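Local coordinates for protein GH3 beta-N-acetylglucosaminidase (Paenibacillaceae, PDB 6K5J) that hydrolyses terminal beta-linked N-acetylglucosamine residues as a family 3 glycoside hydrolase, probably acting on chitin-derived sugars, at residues Tyr48-Ala60 with Gly87-Val99. Numbering follows the deposited sequence.
Sequences YFRRNLAEPAQVA and GMVTRLENGVTVV. With NAG (2-acetamido-2-deoxy-beta-D-glucopyranose), chain B.
R50 and E93 meet with their flat groups nearly coplanar, 24° apart: the guanidinium takes the carboxylate end-on at its edge, while the carbonyl O of R91 sits over the centre of one face. R50 NH1 reaches E93 OE2 at 2.9 Å and R50 NH2 reaches E93 OE1 at 2.9 Å, each on the syn lone pair, so this two-point salt bridge sets the rotation of the one plane against the other. Also at the guanidinium edge are a water at R50 NE and T90 O, 2.9 Å from R50 NH2. CG of R50 stands anti to the backbone N (chi1 -177°) and the chain bends at chi3, which brings the end across to E93. A lysine in place of R50 has a single terminal nitrogen, so the paired grip would probably be lost and the E93 carboxylate left freer to turn. On the sugar side, F49 and R91 run side by side, their planes 35° apart, with F49 CD2 3.8 Å from R91 NE. One water lies over the F49 ring, offset to its rim, and links R91 NE to the Y48 carbonyl; O6 of the bound N-acetylglucosamine lies at the edges of ring and guanidinium. D83, salt-bridged to R91 NH2, is itself hydrogen-bonded to the sugar, making R91 a second-shell partner. Both segments follow parallel strands, 45-47 and 79-81, of the TIM-barrel-type domain, and their loops border the sugar site. Beneath R91, L53 CD1 packs on its CB at 3.6 Å, and another water joins the carbonyls of L53 and R91. Farther along, N94 ND2 donates a nearly straight bond to A54 O (3.0 Å), just before E55, which occupies the N-cap position of helix 56-72. P56 then lays CG 3.4 Å from G95 O in the E93-V96 type II turn.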
loop_
_atom_site.group_PDB
_atom_site.type_symbol
_atom_site.label_atom_id
_atom_site.label_comp_id
_atom_site.label_asym_id
_atom_site.label_seq_id
_atom_site.Cartn_x
_atom_site.Cartn_y
_atom_site.Cartn_z
ATOM N N TYR A 48 -1.960 12.016 -5.652
ATOM C CA TYR A 48 -2.495 12.553 -4.405
ATOM C C TYR A 48 -1.830 11.895 -3.194
ATOM O O TYR A 48 -1.542 10.692 -3.199
ATOM C CB TYR A 48 -4.001 12.303 -4.302
ATOM C CG TYR A 48 -4.909 13.130 -5.194
ATOM C CD1 TYR A 48 -4.538 14.397 -5.643
ATOM C CD2 TYR A 48 -6.168 12.647 -5.552
ATOM C CE1 TYR A 48 -5.402 15.160 -6.437
ATOM C CE2 TYR A 48 -7.031 13.396 -6.342
ATOM C CZ TYR A 48 -6.637 14.648 -6.786
ATOM O OH TYR A 48 -7.495 15.392 -7.562
ATOM N N PHE A 49 -1.648 12.686 -2.135
ATOM C CA PHE A 49 -1.312 12.194 -0.799
ATOM C C PHE A 49 -2.341 12.714 0.204
ATOM O O PHE A 49 -3.281 13.414 -0.164
ATOM C CB PHE A 49 0.128 12.574 -0.433
ATOM C CG PHE A 49 1.142 11.817 -1.246
ATOM C CD1 PHE A 49 1.508 12.270 -2.508
ATOM C CD2 PHE A 49 1.648 10.606 -0.794
ATOM C CE1 PHE A 49 2.406 11.553 -3.291
ATOM C CE2 PHE A 49 2.547 9.875 -1.569
ATOM C CZ PHE A 49 2.927 10.354 -2.819
ATOM N N ARG A 50 -2.172 12.324 1.477
ATOM C CA ARG A 50 -3.116 12.705 2.533
ATOM C C ARG A 50 -3.365 14.216 2.558
ATOM O O ARG A 50 -4.486 14.667 2.829
ATOM C CB ARG A 50 -2.587 12.210 3.892
ATOM C CG ARG A 50 -3.506 12.471 5.089
ATOM C CD ARG A 50 -3.104 11.599 6.315
ATOM N NE ARG A 50 -3.102 10.179 5.973
ATOM C CZ ARG A 50 -4.153 9.368 6.089
ATOM N NH1 ARG A 50 -5.303 9.818 6.567
ATOM N NH2 ARG A 50 -4.057 8.100 5.729
ATOM N N ARG A 51 -2.331 15.013 2.264
ATOM C CA ARG A 51 -2.440 16.473 2.253
ATOM C C ARG A 51 -3.459 16.986 1.239
ATOM O O ARG A 51 -3.951 18.110 1.391
ATOM C CB ARG A 51 -1.077 17.101 1.954
ATOM C CG ARG A 51 -0.520 16.662 0.582
ATOM C CD ARG A 51 0.907 17.151 0.299
ATOM N NE ARG A 51 1.345 16.673 -1.017
ATOM C CZ ARG A 51 2.439 15.948 -1.246
ATOM N NH1 ARG A 51 3.261 15.624 -0.251
ATOM N NH2 ARG A 51 2.713 15.557 -2.489
ATOM N N ASN A 52 -3.792 16.201 0.214
ATOM C CA ASN A 52 -4.781 16.604 -0.783
ATOM C C ASN A 52 -6.176 16.085 -0.486
ATOM O O ASN A 52 -7.092 16.366 -1.261
ATOM C CB ASN A 52 -4.384 16.115 -2.185
ATOM C CG ASN A 52 -2.945 16.423 -2.533
ATOM O OD1 ASN A 52 -2.105 15.515 -2.629
ATOM N ND2 ASN A 52 -2.647 17.707 -2.744
ATOM N N LEU A 53 -6.363 15.308 0.582
ATOM C CA LEU A 53 -7.561 14.478 0.724
ATOM C C LEU A 53 -8.209 14.747 2.080
ATOM O O LEU A 53 -7.831 14.149 3.089
ATOM C CB LEU A 53 -7.209 12.993 0.552
ATOM C CG LEU A 53 -6.382 12.683 -0.711
ATOM C CD1 LEU A 53 -5.855 11.240 -0.683
ATOM C CD2 LEU A 53 -7.227 12.926 -1.984
ATOM N N ALA A 54 -9.197 15.640 2.098
ATOM C CA ALA A 54 -9.954 15.933 3.310
ATOM C C ALA A 54 -11.283 15.182 3.361
ATOM O O ALA A 54 -11.560 14.482 4.344
ATOM C CB ALA A 54 -10.186 17.450 3.436
ATOM N N GLU A 55 -12.116 15.290 2.323
ATOM C CA GLU A 55 -13.389 14.576 2.311
ATOM C C GLU A 55 -13.812 14.367 0.861
ATOM O O GLU A 55 -13.309 15.050 -0.034
ATOM C CB GLU A 55 -14.472 15.352 3.087
ATOM C CG GLU A 55 -14.872 16.664 2.415
ATOM C CD GLU A 55 -16.054 17.340 3.093
ATOM O OE1 GLU A 55 -17.055 16.659 3.387
ATOM O OE2 GLU A 55 -15.971 18.554 3.347
ATOM N N PRO A 56 -14.729 13.421 0.601
ATOM C CA PRO A 56 -15.094 13.100 -0.795
ATOM C C PRO A 56 -15.496 14.287 -1.660
ATOM O O PRO A 56 -15.044 14.382 -2.806
ATOM C CB PRO A 56 -16.256 12.113 -0.613
ATOM C CG PRO A 56 -15.902 11.381 0.654
ATOM C CD PRO A 56 -15.245 12.413 1.553
ATOM N N ALA A 57 -16.358 15.181 -1.162
ATOM C CA ALA A 57 -16.798 16.305 -1.985
ATOM C C ALA A 57 -15.619 17.174 -2.396
ATOM O O ALA A 57 -15.541 17.629 -3.543
ATOM C CB ALA A 57 -17.833 17.144 -1.232
ATOM N N GLN A 58 -14.677 17.388 -1.477
ATOM C CA GLN A 58 -13.505 18.203 -1.770
ATOM C C GLN A 58 -12.579 17.514 -2.774
ATOM O O GLN A 58 -12.020 18.172 -3.665
ATOM C CB GLN A 58 -12.772 18.537 -0.459
ATOM C CG GLN A 58 -11.351 19.082 -0.642
ATOM C CD GLN A 58 -10.311 17.962 -0.674
ATOM O OE1 GLN A 58 -10.452 16.962 0.018
ATOM N NE2 GLN A 58 -9.283 18.126 -1.486
ATOM N N VAL A 59 -12.404 16.192 -2.655
ATOM C CA VAL A 59 -11.513 15.478 -3.571
ATOM C C VAL A 59 -12.094 15.484 -4.981
ATOM O O VAL A 59 -11.392 15.756 -5.961
ATOM C CB VAL A 59 -11.259 14.037 -3.080
ATOM C CG1 VAL A 59 -10.310 13.303 -4.048
ATOM C CG2 VAL A 59 -10.663 14.045 -1.667
ATOM N N ALA A 60 -13.383 15.159 -5.101
ATOM C CA ALA A 60 -14.040 15.195 -6.405
ATOM C C ALA A 60 -13.931 16.578 -7.036
ATOM O O ALA A 60 -13.655 16.705 -8.238
ATOM C CB ALA A 60 -15.508 14.778 -6.258
ATOM N N GLY A 87 -6.391 -1.636 3.715
ATOM C CA GLY A 87 -5.852 -1.989 5.020
ATOM C C GLY A 87 -4.899 -0.980 5.657
ATOM O O GLY A 87 -5.330 0.079 6.105
ATOM N N MET A 88 -3.600 -1.282 5.705
ATOM C CA MET A 88 -2.669 -0.405 6.412
ATOM C C MET A 88 -2.023 0.651 5.516
ATOM O O MET A 88 -1.227 1.455 6.013
ATOM C CB MET A 88 -1.583 -1.233 7.123
ATOM C CG MET A 88 -2.131 -2.143 8.237
ATOM S SD MET A 88 -3.120 -1.250 9.482
ATOM C CE MET A 88 -1.848 -0.344 10.324
ATOM N N VAL A 89 -2.339 0.703 4.225
ATOM C CA VAL A 89 -1.818 1.752 3.345
ATOM C C VAL A 89 -3.024 2.357 2.633
ATOM O O VAL A 89 -3.469 1.864 1.592
ATOM C CB VAL A 89 -0.764 1.244 2.350
ATOM C CG1 VAL A 89 -0.369 2.349 1.380
ATOM C CG2 VAL A 89 0.480 0.776 3.081
ATOM N N THR A 90 -3.579 3.414 3.212
ATOM C CA THR A 90 -4.582 4.232 2.553
ATOM C C THR A 90 -4.211 5.693 2.770
ATOM O O THR A 90 -3.506 6.036 3.724
ATOM C CB THR A 90 -6.006 3.968 3.090
ATOM O OG1 THR A 90 -6.040 4.238 4.493
ATOM C CG2 THR A 90 -6.449 2.512 2.844
ATOM N N ARG A 91 -4.674 6.555 1.863
ATOM C CA ARG A 91 -4.460 7.991 1.995
ATOM C C ARG A 91 -5.718 8.749 2.376
ATOM O O ARG A 91 -5.619 9.904 2.804
ATOM C CB ARG A 91 -3.924 8.585 0.686
ATOM C CG ARG A 91 -2.718 7.881 0.157
ATOM C CD ARG A 91 -1.553 8.030 1.101
ATOM N NE ARG A 91 -0.343 7.586 0.435
ATOM C CZ ARG A 91 0.684 7.018 1.047
ATOM N NH1 ARG A 91 0.681 6.819 2.367
ATOM N NH2 ARG A 91 1.716 6.644 0.322
ATOM N N LEU A 92 -6.883 8.129 2.213
ATOM C CA LEU A 92 -8.164 8.721 2.572
ATOM C C LEU A 92 -9.009 7.654 3.244
ATOM O O LEU A 92 -9.227 6.585 2.672
ATOM C CB LEU A 92 -8.884 9.272 1.333
ATOM C CG LEU A 92 -10.290 9.821 1.612
ATOM C CD1 LEU A 92 -10.231 11.033 2.545
ATOM C CD2 LEU A 92 -10.987 10.163 0.305
ATOM N N GLU A 93 -9.482 7.946 4.456
ATOM C CA GLU A 93 -10.489 7.133 5.114
ATOM C C GLU A 93 -11.765 7.900 5.440
ATOM O O GLU A 93 -12.802 7.270 5.650
ATOM C CB GLU A 93 -9.929 6.524 6.413
ATOM C CG GLU A 93 -8.589 5.806 6.239
ATOM C CD GLU A 93 -7.418 6.769 6.150
ATOM O OE1 GLU A 93 -6.512 6.544 5.320
ATOM O OE2 GLU A 93 -7.402 7.773 6.891
ATOM N N ASN A 94 -11.727 9.230 5.456
ATOM C CA ASN A 94 -12.908 10.009 5.798
ATOM C C ASN A 94 -13.908 9.952 4.652
ATOM O O ASN A 94 -13.598 10.390 3.543
ATOM C CB ASN A 94 -12.519 11.459 6.084
ATOM C CG ASN A 94 -13.703 12.291 6.545
ATOM O OD1 ASN A 94 -14.521 11.833 7.344
ATOM N ND2 ASN A 94 -13.803 13.502 6.041
ATOM N N GLY A 95 -15.101 9.410 4.911
ATOM C CA GLY A 95 -16.138 9.384 3.900
ATOM C C GLY A 95 -16.030 8.285 2.869
ATOM O O GLY A 95 -16.784 8.303 1.888
ATOM N N VAL A 96 -15.106 7.339 3.040
ATOM C CA VAL A 96 -14.970 6.203 2.140
ATOM C C VAL A 96 -14.886 4.937 2.982
ATOM O O VAL A 96 -14.657 4.981 4.193
ATOM C CB VAL A 96 -13.742 6.317 1.206
ATOM C CG1 VAL A 96 -13.800 7.627 0.425
ATOM C CG2 VAL A 96 -12.449 6.232 2.005
ATOM N N THR A 97 -15.105 3.800 2.321
ATOM C CA THR A 97 -15.018 2.506 2.984
ATOM C C THR A 97 -13.567 2.184 3.297
ATOM O O THR A 97 -12.708 2.270 2.416
ATOM C CB THR A 97 -15.594 1.414 2.082
ATOM O OG1 THR A 97 -16.903 1.792 1.649
ATOM C CG2 THR A 97 -15.674 0.076 2.807
ATOM N N VAL A 98 -13.295 1.774 4.532
ATOM C CA VAL A 98 -11.978 1.256 4.884
ATOM C C VAL A 98 -11.992 -0.229 4.536
ATOM O O VAL A 98 -12.719 -1.017 5.141
ATOM C CB VAL A 98 -11.642 1.503 6.361
ATOM C CG1 VAL A 98 -10.259 0.940 6.697
ATOM C CG2 VAL A 98 -11.672 2.990 6.649
ATOM N N VAL A 99 -11.218 -0.603 3.526
ATOM C CA VAL A 99 -11.263 -1.933 2.936
ATOM C C VAL A 99 -10.116 -2.746 3.536
ATOM O O VAL A 99 -9.040 -2.184 3.768
ATOM C CB VAL A 99 -11.176 -1.807 1.406
ATOM C CG1 VAL A 99 -10.838 -3.103 0.755
ATOM C CG2 VAL A 99 -12.496 -1.220 0.857
HETATM C C1 NAG B . 7.110 4.633 -2.756
HETATM C C2 NAG B . 6.447 3.254 -2.503
HETATM C C3 NAG B . 5.359 2.956 -3.550
HETATM C C4 NAG B . 4.414 4.137 -3.724
HETATM C C5 NAG B . 5.227 5.381 -4.045
HETATM C C6 NAG B . 4.391 6.626 -4.239
HETATM C C7 NAG B . 7.582 1.261 -1.588
HETATM C C8 NAG B . 8.683 0.259 -1.808
HETATM N N2 NAG B . 7.462 2.209 -2.523
HETATM O O1 NAG B . 7.853 4.965 -1.632
HETATM O O3 NAG B . 4.613 1.805 -3.162
HETATM O O4 NAG B . 3.494 3.881 -4.778
HETATM O O5 NAG B . 6.103 5.636 -2.943
HETATM O O6 NAG B . 3.822 7.066 -3.012
HETATM O O7 NAG B . 6.825 1.197 -0.622
HETATM O O HOH W 1 -0.511 8.384 -2.349
HETATM O O HOH W 2 -0.551 8.861 4.732
HETATM O O HOH W 3 -7.042 11.865 4.203
#